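Trichomaglin (Trichosanthes lepiniana, PDB 1SGL) probably cleaves RNA as an S-like ribonuclease of the T2 family, a hydrolase acting on ester bonds. Local coordinates at residues 162-176 with 189-203. Numbering follows the deposited sequence.
Sequences VGARPKLRCDEEGLV and PRDCVQVGSCPRYVS. With SO4 (sulfate ion), chain E; SO4 (sulfate ion), chain D.
Pro189 opens the contact by setting its CB 3.7 Å from Ala164 CB, an apolar contact that Val162 CG1 widens. At Asp191 the carboxylate takes over: OD1 accepts Arg165 N through its anti lone pair, nearly straight at 171°. One residue on, Cys192 N returns a bond to Arg165 O (2.9 Å), while Cys192 O lies at the edge of the Arg165 guanidinium, in its plane, and receives weak bonds from both NE and NH2. A bend at chi3 (67°) turns that group back to the carbonyl; Asp191 CB lies over the rim of one face and Gln194 NE2 over that of the opposite face, donor beside donor without a bond. With an alanine in place of Arg165, the Cys192 carbonyl would probably lose both donors and a gap would open between Asp191 and Gln194. Val195 CG1 then packs crosswise on Lys167 CG at 3.6 Å, and the lysine continues to a sulfate. Ser197 OG accepts Cys170 N (2.9 Å, 168°), just before the Cys170-Cys198 disulfide joins the segments covalently. Val202 CG1 rests 3.7 Å from Cys170 SG, and Ser203 is bridged to Leu175, its N donating to Gly174 O and its O accepting Val176 N (3.2 Å). This disulfide-tied loop flanks edge strand 167-170 of the T2-family antiparallel sheet; strands 167-170 and 189-190 (weakly bonded) both pair with 176-184, where Cys182 binds Cys192, and 201-203 pairs with 148-150, Val202 meeting Ile154 of helix 151-162.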
ATOM      1  N   VAL A 162       2.155  12.231 -10.101  1.00 23.29           N
ATOM      2  CA  VAL A 162       3.113  12.141  -9.003  1.00 23.27           C
ATOM      3  C   VAL A 162       4.500  12.662  -9.372  1.00 23.53           C
ATOM      4  O   VAL A 162       5.253  13.115  -8.504  1.00 22.18           O
ATOM      5  CB  VAL A 162       3.241  10.673  -8.523  1.00 23.25           C
ATOM      6  CG1 VAL A 162       4.332  10.547  -7.471  1.00 24.28           C
ATOM      7  CG2 VAL A 162       1.905  10.198  -7.964  1.00 22.75           C
ATOM      8  N   GLY A 163       4.836  12.594 -10.658  1.00 22.03           N
ATOM      9  CA  GLY A 163       6.140  13.051 -11.099  1.00 21.59           C
ATOM     10  C   GLY A 163       7.222  11.977 -11.065  1.00 21.02           C
ATOM     11  O   GLY A 163       8.401  12.293 -11.175  1.00 20.78           O
ATOM     12  N   ALA A 164       6.834  10.715 -10.907  1.00 20.30           N
ATOM     13  CA  ALA A 164       7.797   9.616 -10.870  1.00 19.51           C
ATOM     14  C   ALA A 164       7.138   8.309 -11.277  1.00 19.45           C
ATOM     15  O   ALA A 164       5.940   8.105 -11.054  1.00 19.97           O
ATOM     16  CB  ALA A 164       8.407   9.482  -9.463  1.00 21.02           C
ATOM     17  N   ARG A 165       7.929   7.425 -11.867  1.00 18.52           N
ATOM     18  CA  ARG A 165       7.443   6.133 -12.323  1.00 19.02           C
ATOM     19  C   ARG A 165       7.130   5.131 -11.201  1.00 18.11           C
ATOM     20  O   ARG A 165       7.980   4.838 -10.367  1.00 18.83           O
ATOM     21  CB  ARG A 165       8.474   5.512 -13.270  1.00 20.54           C
ATOM     22  CG  ARG A 165       8.118   4.102 -13.734  1.00 23.76           C
ATOM     23  CD  ARG A 165       9.098   3.601 -14.794  1.00 27.56           C
ATOM     24  NE  ARG A 165      10.426   3.409 -14.228  1.00 31.43           N
ATOM     25  CZ  ARG A 165      11.537   3.943 -14.723  1.00 33.25           C
ATOM     26  NH1 ARG A 165      11.484   4.706 -15.809  1.00 35.57           N
ATOM     27  NH2 ARG A 165      12.697   3.727 -14.120  1.00 32.21           N
ATOM     28  N   PRO A 166       5.907   4.580 -11.181  1.00 17.92           N
ATOM     29  CA  PRO A 166       5.543   3.608 -10.141  1.00 17.49           C
ATOM     30  C   PRO A 166       5.906   2.194 -10.595  1.00 18.71           C
ATOM     31  O   PRO A 166       6.314   1.983 -11.728  1.00 19.57           O
ATOM     32  CB  PRO A 166       4.038   3.761 -10.049  1.00 17.17           C
ATOM     33  CG  PRO A 166       3.672   3.905 -11.504  1.00 18.33           C
ATOM     34  CD  PRO A 166       4.740   4.885 -12.032  1.00 17.02           C
ATOM     35  N   LYS A 167       5.719   1.237  -9.701  1.00 20.60           N
ATOM     36  CA  LYS A 167       5.976  -0.165  -9.975  1.00 21.76           C
ATOM     37  C   LYS A 167       4.625  -0.890  -9.867  1.00 21.72           C
ATOM     38  O   LYS A 167       3.976  -0.848  -8.827  1.00 21.48           O
ATOM     39  CB  LYS A 167       6.977  -0.701  -8.944  1.00 24.70           C
ATOM     40  CG  LYS A 167       7.272  -2.183  -9.053  1.00 28.03           C
ATOM     41  CD  LYS A 167       8.598  -2.542  -8.381  1.00 31.73           C
ATOM     42  CE  LYS A 167       8.653  -2.084  -6.930  1.00 34.08           C
ATOM     43  NZ  LYS A 167       9.906  -2.525  -6.242  1.00 36.84           N
ATOM     44  N   LEU A 168       4.185  -1.524 -10.949  1.00 22.21           N
ATOM     45  CA  LEU A 168       2.913  -2.243 -10.947  1.00 23.66           C
ATOM     46  C   LEU A 168       3.140  -3.743 -10.898  1.00 24.27           C
ATOM     47  O   LEU A 168       4.082  -4.260 -11.504  1.00 25.45           O
ATOM     48  CB  LEU A 168       2.097  -1.919 -12.196  1.00 25.03           C
ATOM     49  CG  LEU A 168       1.137  -0.727 -12.211  1.00 27.55           C
ATOM     50  CD1 LEU A 168      -0.060  -1.028 -11.319  1.00 28.56           C
ATOM     51  CD2 LEU A 168       1.856   0.534 -11.774  1.00 27.03           C
ATOM     52  N   ARG A 169       2.273  -4.436 -10.169  1.00 23.95           N
ATOM     53  CA  ARG A 169       2.354  -5.879 -10.039  1.00 24.84           C
ATOM     54  C   ARG A 169       0.951  -6.458 -10.244  1.00 24.04           C
ATOM     55  O   ARG A 169      -0.007  -6.021  -9.606  1.00 23.33           O
ATOM     56  CB  ARG A 169       2.892  -6.240  -8.660  1.00 27.83           C
ATOM     57  CG  ARG A 169       3.414  -7.663  -8.566  1.00 35.52           C
ATOM     58  CD  ARG A 169       4.744  -7.689  -7.808  1.00 39.82           C
ATOM     59  NE  ARG A 169       5.404  -8.985  -7.902  1.00 43.52           N
ATOM     60  CZ  ARG A 169       6.617  -9.243  -7.422  1.00 45.84           C
ATOM     61  NH1 ARG A 169       7.309  -8.289  -6.808  1.00 46.20           N
ATOM     62  NH2 ARG A 169       7.140 -10.455  -7.563  1.00 47.66           N
ATOM     63  N   CYS A 170       0.841  -7.423 -11.154  1.00 23.25           N
ATOM     64  CA  CYS A 170      -0.426  -8.073 -11.493  1.00 22.36           C
ATOM     65  C   CYS A 170      -0.387  -9.558 -11.147  1.00 22.81           C
ATOM     66  O   CYS A 170       0.688 -10.128 -10.995  1.00 22.26           O
ATOM     67  CB  CYS A 170      -0.697  -7.960 -13.001  1.00 21.90           C
ATOM     68  SG  CYS A 170      -1.144  -6.298 -13.585  1.00 23.27           S
ATOM     69  N   ASP A 171      -1.554 -10.184 -11.007  1.00 22.34           N
ATOM     70  CA  ASP A 171      -1.552 -11.615 -10.764  1.00 23.66           C
ATOM     71  C   ASP A 171      -1.426 -12.237 -12.164  1.00 23.36           C
ATOM     72  O   ASP A 171      -1.244 -11.514 -13.147  1.00 23.35           O
ATOM     73  CB  ASP A 171      -2.826 -12.093 -10.038  1.00 23.10           C
ATOM     74  CG  ASP A 171      -4.107 -11.721 -10.760  1.00 24.38           C
ATOM     75  OD1 ASP A 171      -4.089 -11.482 -11.984  1.00 22.27           O
ATOM     76  OD2 ASP A 171      -5.153 -11.690 -10.082  1.00 26.01           O
ATOM     77  N   GLU A 172      -1.518 -13.555 -12.267  1.00 23.65           N
ATOM     78  CA  GLU A 172      -1.358 -14.208 -13.564  1.00 24.26           C
ATOM     79  C   GLU A 172      -2.547 -14.139 -14.524  1.00 23.77           C
ATOM     80  O   GLU A 172      -2.426 -14.510 -15.696  1.00 23.25           O
ATOM     81  CB  GLU A 172      -0.906 -15.655 -13.344  1.00 25.68           C
ATOM     82  CG  GLU A 172       0.490 -15.722 -12.722  1.00 26.75           C
ATOM     83  CD  GLU A 172       1.029 -17.133 -12.595  1.00 29.09           C
ATOM     84  OE1 GLU A 172       0.578 -18.019 -13.349  1.00 28.79           O
ATOM     85  OE2 GLU A 172       1.920 -17.351 -11.751  1.00 29.22           O
ATOM     86  N   GLU A 173      -3.686 -13.654 -14.041  1.00 23.72           N
ATOM     87  CA  GLU A 173      -4.863 -13.508 -14.886  1.00 24.67           C
ATOM     88  C   GLU A 173      -4.960 -12.072 -15.408  1.00 23.26           C
ATOM     89  O   GLU A 173      -5.945 -11.695 -16.049  1.00 21.87           O
ATOM     90  CB  GLU A 173      -6.137 -13.842 -14.114  1.00 27.68           C
ATOM     91  CG  GLU A 173      -6.282 -15.308 -13.765  1.00 33.83           C
ATOM     92  CD  GLU A 173      -5.780 -15.635 -12.373  1.00 36.74           C
ATOM     93  OE1 GLU A 173      -4.642 -15.243 -12.022  1.00 38.79           O
ATOM     94  OE2 GLU A 173      -6.529 -16.298 -11.629  1.00 39.13           O
ATOM     95  N   GLY A 174      -3.937 -11.276 -15.122  1.00 22.35           N
ATOM     96  CA  GLY A 174      -3.922  -9.897 -15.572  1.00 22.89           C
ATOM     97  C   GLY A 174      -4.623  -8.886 -14.670  1.00 23.43           C
ATOM     98  O   GLY A 174      -4.983  -7.800 -15.128  1.00 24.00           O
ATOM     99  N   LEU A 175      -4.843  -9.230 -13.405  1.00 22.65           N
ATOM    100  CA  LEU A 175      -5.487  -8.299 -12.481  1.00 23.39           C
ATOM    101  C   LEU A 175      -4.420  -7.532 -11.728  1.00 22.24           C
ATOM    102  O   LEU A 175      -3.430  -8.109 -11.282  1.00 20.71           O
ATOM    103  CB  LEU A 175      -6.383  -9.033 -11.475  1.00 23.24           C
ATOM    104  CG  LEU A 175      -7.818  -9.377 -11.907  1.00 26.74           C
ATOM    105  CD1 LEU A 175      -7.806 -10.251 -13.155  1.00 27.35           C
ATOM    106  CD2 LEU A 175      -8.534 -10.097 -10.770  1.00 26.23           C
ATOM    107  N   VAL A 176      -4.619  -6.224 -11.604  1.00 22.86           N
ATOM    108  CA  VAL A 176      -3.683  -5.372 -10.882  1.00 21.96           C
ATOM    109  C   VAL A 176      -3.799  -5.696  -9.396  1.00 22.32           C
ATOM    110  O   VAL A 176      -4.895  -5.671  -8.829  1.00 21.86           O
ATOM    111  CB  VAL A 176      -4.008  -3.874 -11.089  1.00 22.46           C
ATOM    112  CG1 VAL A 176      -3.159  -3.025 -10.147  1.00 22.03           C
ATOM    113  CG2 VAL A 176      -3.753  -3.476 -12.541  1.00 21.52           C
ATOM    114  N   PRO A 189       9.391  12.121  -4.531  1.00 23.62           N
ATOM    115  CA  PRO A 189       9.210  10.993  -5.454  1.00 23.33           C
ATOM    116  C   PRO A 189      10.430  10.694  -6.322  1.00 22.69           C
ATOM    117  O   PRO A 189      11.145  11.595  -6.754  1.00 20.15           O
ATOM    118  CB  PRO A 189       7.997  11.418  -6.284  1.00 23.39           C
ATOM    119  CG  PRO A 189       7.205  12.258  -5.300  1.00 23.47           C
ATOM    120  CD  PRO A 189       8.292  13.092  -4.667  1.00 22.63           C
ATOM    121  N   ARG A 190      10.641   9.409  -6.571  1.00 22.20           N
ATOM    122  CA  ARG A 190      11.748   8.925  -7.383  1.00 22.18           C
ATOM    123  C   ARG A 190      11.244   7.745  -8.205  1.00 21.59           C
ATOM    124  O   ARG A 190      10.436   6.950  -7.722  1.00 21.39           O
ATOM    125  CB  ARG A 190      12.893   8.460  -6.474  1.00 23.80           C
ATOM    126  CG  ARG A 190      13.667   9.591  -5.838  1.00 26.21           C
ATOM    127  CD  ARG A 190      14.508  10.310  -6.886  1.00 28.71           C
ATOM    128  NE  ARG A 190      15.255  11.433  -6.336  1.00 31.99           N
ATOM    129  CZ  ARG A 190      14.737  12.634  -6.106  1.00 34.62           C
ATOM    130  NH1 ARG A 190      13.464  12.869  -6.383  1.00 37.53           N
ATOM    131  NH2 ARG A 190      15.492  13.600  -5.595  1.00 36.41           N
ATOM    132  N   ASP A 191      11.710   7.619  -9.440  1.00 21.56           N
ATOM    133  CA  ASP A 191      11.276   6.499 -10.263  1.00 23.17           C
ATOM    134  C   ASP A 191      11.620   5.197  -9.549  1.00 24.56           C
ATOM    135  O   ASP A 191      12.693   5.073  -8.954  1.00 23.11           O
ATOM    136  CB  ASP A 191      11.993   6.467 -11.616  1.00 24.48           C
ATOM    137  CG  ASP A 191      11.702   7.674 -12.474  1.00 26.77           C
ATOM    138  OD1 ASP A 191      10.550   8.150 -12.503  1.00 26.38           O
ATOM    139  OD2 ASP A 191      12.646   8.137 -13.143  1.00 31.18           O
ATOM    140  N   CYS A 192      10.712   4.231  -9.610  1.00 24.10           N
ATOM    141  CA  CYS A 192      10.966   2.927  -9.021  1.00 25.45           C
ATOM    142  C   CYS A 192      11.675   2.103 -10.100  1.00 27.33           C
ATOM    143  O   CYS A 192      11.569   2.403 -11.295  1.00 26.27           O
ATOM    144  CB  CYS A 192       9.664   2.215  -8.673  1.00 22.97           C
ATOM    145  SG  CYS A 192       8.700   2.758  -7.227  1.00 18.99           S
ATOM    146  N   VAL A 193      12.385   1.063  -9.683  1.00 31.21           N
ATOM    147  CA  VAL A 193      13.076   0.195 -10.633  1.00 34.89           C
ATOM    148  C   VAL A 193      12.044  -0.504 -11.516  1.00 36.44           C
ATOM    149  O   VAL A 193      11.013  -0.964 -11.028  1.00 36.34           O
ATOM    150  CB  VAL A 193      13.925  -0.871  -9.903  1.00 35.44           C
ATOM    151  CG1 VAL A 193      14.426  -1.912 -10.893  1.00 37.86           C
ATOM    152  CG2 VAL A 193      15.105  -0.205  -9.202  1.00 35.70           C
ATOM    153  N   GLN A 194      12.327  -0.574 -12.813  1.00 39.34           N
ATOM    154  CA  GLN A 194      11.430  -1.215 -13.775  1.00 41.73           C
ATOM    155  C   GLN A 194      11.239  -2.695 -13.451  1.00 41.66           C
ATOM    156  O   GLN A 194      12.176  -3.367 -13.024  1.00 41.91           O
ATOM    157  CB  GLN A 194      11.998  -1.092 -15.190  1.00 43.90           C
ATOM    158  CG  GLN A 194      10.993  -1.434 -16.279  1.00 47.89           C
ATOM    159  CD  GLN A 194      10.058  -0.274 -16.583  1.00 49.88           C
ATOM    160  OE1 GLN A 194       8.992  -0.452 -17.181  1.00 51.50           O
ATOM    161  NE2 GLN A 194      10.461   0.927 -16.182  1.00 51.87           N
ATOM    162  N   VAL A 195      10.026  -3.198 -13.657  1.00 41.12           N
ATOM    163  CA  VAL A 195       9.729  -4.604 -13.397  1.00 41.55           C
ATOM    164  C   VAL A 195       8.765  -5.168 -14.444  1.00 41.44           C
ATOM    165  O   VAL A 195       7.947  -4.442 -15.007  1.00 41.91           O
ATOM    166  CB  VAL A 195       9.086  -4.798 -12.005  1.00 42.17           C
ATOM    167  CG1 VAL A 195       7.687  -4.180 -11.984  1.00 42.51           C
ATOM    168  CG2 VAL A 195       9.013  -6.275 -11.670  1.00 42.34           C
ATOM    169  N   GLY A 196       8.869  -6.466 -14.701  1.00 40.63           N
ATOM    170  CA  GLY A 196       7.987  -7.096 -15.665  1.00 39.66           C
ATOM    171  C   GLY A 196       6.987  -7.965 -14.930  1.00 38.15           C
ATOM    172  O   GLY A 196       7.352  -8.996 -14.365  1.00 39.04           O
ATOM    173  N   SER A 197       5.726  -7.550 -14.911  1.00 35.92           N
ATOM    174  CA  SER A 197       4.707  -8.329 -14.220  1.00 33.66           C
ATOM    175  C   SER A 197       3.372  -8.309 -14.935  1.00 31.88           C
ATOM    176  O   SER A 197       2.778  -9.351 -15.202  1.00 31.84           O
ATOM    177  CB  SER A 197       4.509  -7.806 -12.793  1.00 33.46           C
ATOM    178  OG  SER A 197       3.368  -8.400 -12.188  1.00 31.08           O
ATOM    179  N   CYS A 198       2.905  -7.111 -15.242  1.00 29.19           N
ATOM    180  CA  CYS A 198       1.623  -6.944 -15.891  1.00 27.58           C
ATOM    181  C   CYS A 198       1.661  -7.059 -17.405  1.00 27.81           C
ATOM    182  O   CYS A 198       2.619  -6.637 -18.043  1.00 27.57           O
ATOM    183  CB  CYS A 198       1.041  -5.589 -15.518  1.00 25.64           C
ATOM    184  SG  CYS A 198       0.652  -5.377 -13.757  1.00 22.66           S
ATOM    185  N   PRO A 199       0.608  -7.644 -17.998  1.00 27.13           N
ATOM    186  CA  PRO A 199       0.529  -7.794 -19.452  1.00 26.67           C
ATOM    187  C   PRO A 199       0.128  -6.427 -20.014  1.00 26.91           C
ATOM    188  O   PRO A 199      -0.064  -5.485 -19.243  1.00 26.06           O
ATOM    189  CB  PRO A 199      -0.556  -8.845 -19.626  1.00 26.03           C
ATOM    190  CG  PRO A 199      -1.485  -8.543 -18.481  1.00 25.45           C
ATOM    191  CD  PRO A 199      -0.526  -8.314 -17.334  1.00 26.02           C
ATOM    192  N   ARG A 200      -0.013  -6.323 -21.335  1.00 27.18           N
ATOM    193  CA  ARG A 200      -0.367  -5.054 -21.974  1.00 27.74           C
ATOM    194  C   ARG A 200      -1.742  -4.534 -21.565  1.00 26.70           C
ATOM    195  O   ARG A 200      -1.953  -3.328 -21.487  1.00 25.85           O
ATOM    196  CB  ARG A 200      -0.312  -5.176 -23.505  1.00 28.83           C
ATOM    197  CG  ARG A 200      -0.444  -3.826 -24.222  1.00 32.39           C
ATOM    198  CD  ARG A 200      -0.476  -3.972 -25.740  1.00 33.25           C
ATOM    199  NE  ARG A 200       0.395  -5.053 -26.168  1.00 36.55           N
ATOM    200  CZ  ARG A 200       1.696  -5.117 -25.907  1.00 39.65           C
ATOM    201  NH1 ARG A 200       2.292  -4.145 -25.222  1.00 41.01           N
ATOM    202  NH2 ARG A 200       2.395  -6.177 -26.297  1.00 41.56           N
ATOM    203  N   TYR A 201      -2.685  -5.434 -21.328  1.00 26.23           N
ATOM    204  CA  TYR A 201      -4.012  -5.008 -20.908  1.00 26.71           C
ATOM    205  C   TYR A 201      -4.276  -5.557 -19.514  1.00 25.80           C
ATOM    206  O   TYR A 201      -3.987  -6.717 -19.232  1.00 25.31           O
ATOM    207  CB  TYR A 201      -5.071  -5.485 -21.901  1.00 29.20           C
ATOM    208  CG  TYR A 201      -4.863  -4.903 -23.280  1.00 32.70           C
ATOM    209  CD1 TYR A 201      -4.036  -5.532 -24.205  1.00 34.42           C
ATOM    210  CD2 TYR A 201      -5.445  -3.690 -23.639  1.00 34.82           C
ATOM    211  CE1 TYR A 201      -3.791  -4.969 -25.453  1.00 36.78           C
ATOM    212  CE2 TYR A 201      -5.205  -3.120 -24.882  1.00 36.25           C
ATOM    213  CZ  TYR A 201      -4.376  -3.766 -25.780  1.00 36.69           C
ATOM    214  OH  TYR A 201      -4.121  -3.202 -27.005  1.00 40.83           O
ATOM    215  N   VAL A 202      -4.804  -4.713 -18.638  1.00 23.90           N
ATOM    216  CA  VAL A 202      -5.062  -5.129 -17.273  1.00 22.37           C
ATOM    217  C   VAL A 202      -6.464  -4.784 -16.820  1.00 22.59           C
ATOM    218  O   VAL A 202      -7.177  -4.013 -17.464  1.00 22.06           O
ATOM    219  CB  VAL A 202      -4.046  -4.488 -16.294  1.00 21.91           C
ATOM    220  CG1 VAL A 202      -2.631  -4.912 -16.662  1.00 19.61           C
ATOM    221  CG2 VAL A 202      -4.177  -2.967 -16.317  1.00 19.00           C
ATOM    222  N   SER A 203      -6.868  -5.368 -15.703  1.00 22.91           N
ATOM    223  CA  SER A 203      -8.192  -5.099 -15.191  1.00 24.21           C
ATOM    224  C   SER A 203      -8.133  -4.604 -13.759  1.00 23.51           C
ATOM    225  O   SER A 203      -7.266  -5.001 -12.981  1.00 22.99           O
ATOM    226  CB  SER A 203      -9.064  -6.355 -15.294  1.00 25.22           C
ATOM    227  OG  SER A 203      -8.528  -7.413 -14.532  1.00 31.22           O
TER
HETATM  228  S   SO4 E 254      -3.657 -16.192  -9.118  1.00 82.19           S
HETATM  229  O1  SO4 E 254      -3.155 -16.998  -7.985  1.00 82.35           O
HETATM  230  O2  SO4 E 254      -4.075 -17.086 -10.215  1.00 81.83           O
HETATM  231  O3  SO4 E 254      -2.583 -15.299  -9.601  1.00 81.40           O
HETATM  232  O4  SO4 E 254      -4.814 -15.394  -8.665  1.00 81.65           O
HETATM  233  S   SO4 D 253       7.309  -4.550  -4.500  1.00 81.83           S
HETATM  234  O1  SO4 D 253       7.029  -5.926  -4.045  1.00 81.58           O
HETATM  235  O2  SO4 D 253       6.579  -3.585  -3.650  1.00 80.97           O
HETATM  236  O3  SO4 D 253       6.864  -4.417  -5.902  1.00 81.59           O
HETATM  237  O4  SO4 D 253       8.759  -4.283  -4.406  1.00 81.12           O
HETATM  238  O   HOH W   1       7.736   6.271  -7.794  1.00 13.72           O
HETATM  239  O   HOH W   2       3.966  -4.687 -14.428  1.00 37.16           O
HETATM  240  O   HOH W   3       0.860 -11.078 -14.795  1.00 41.62           O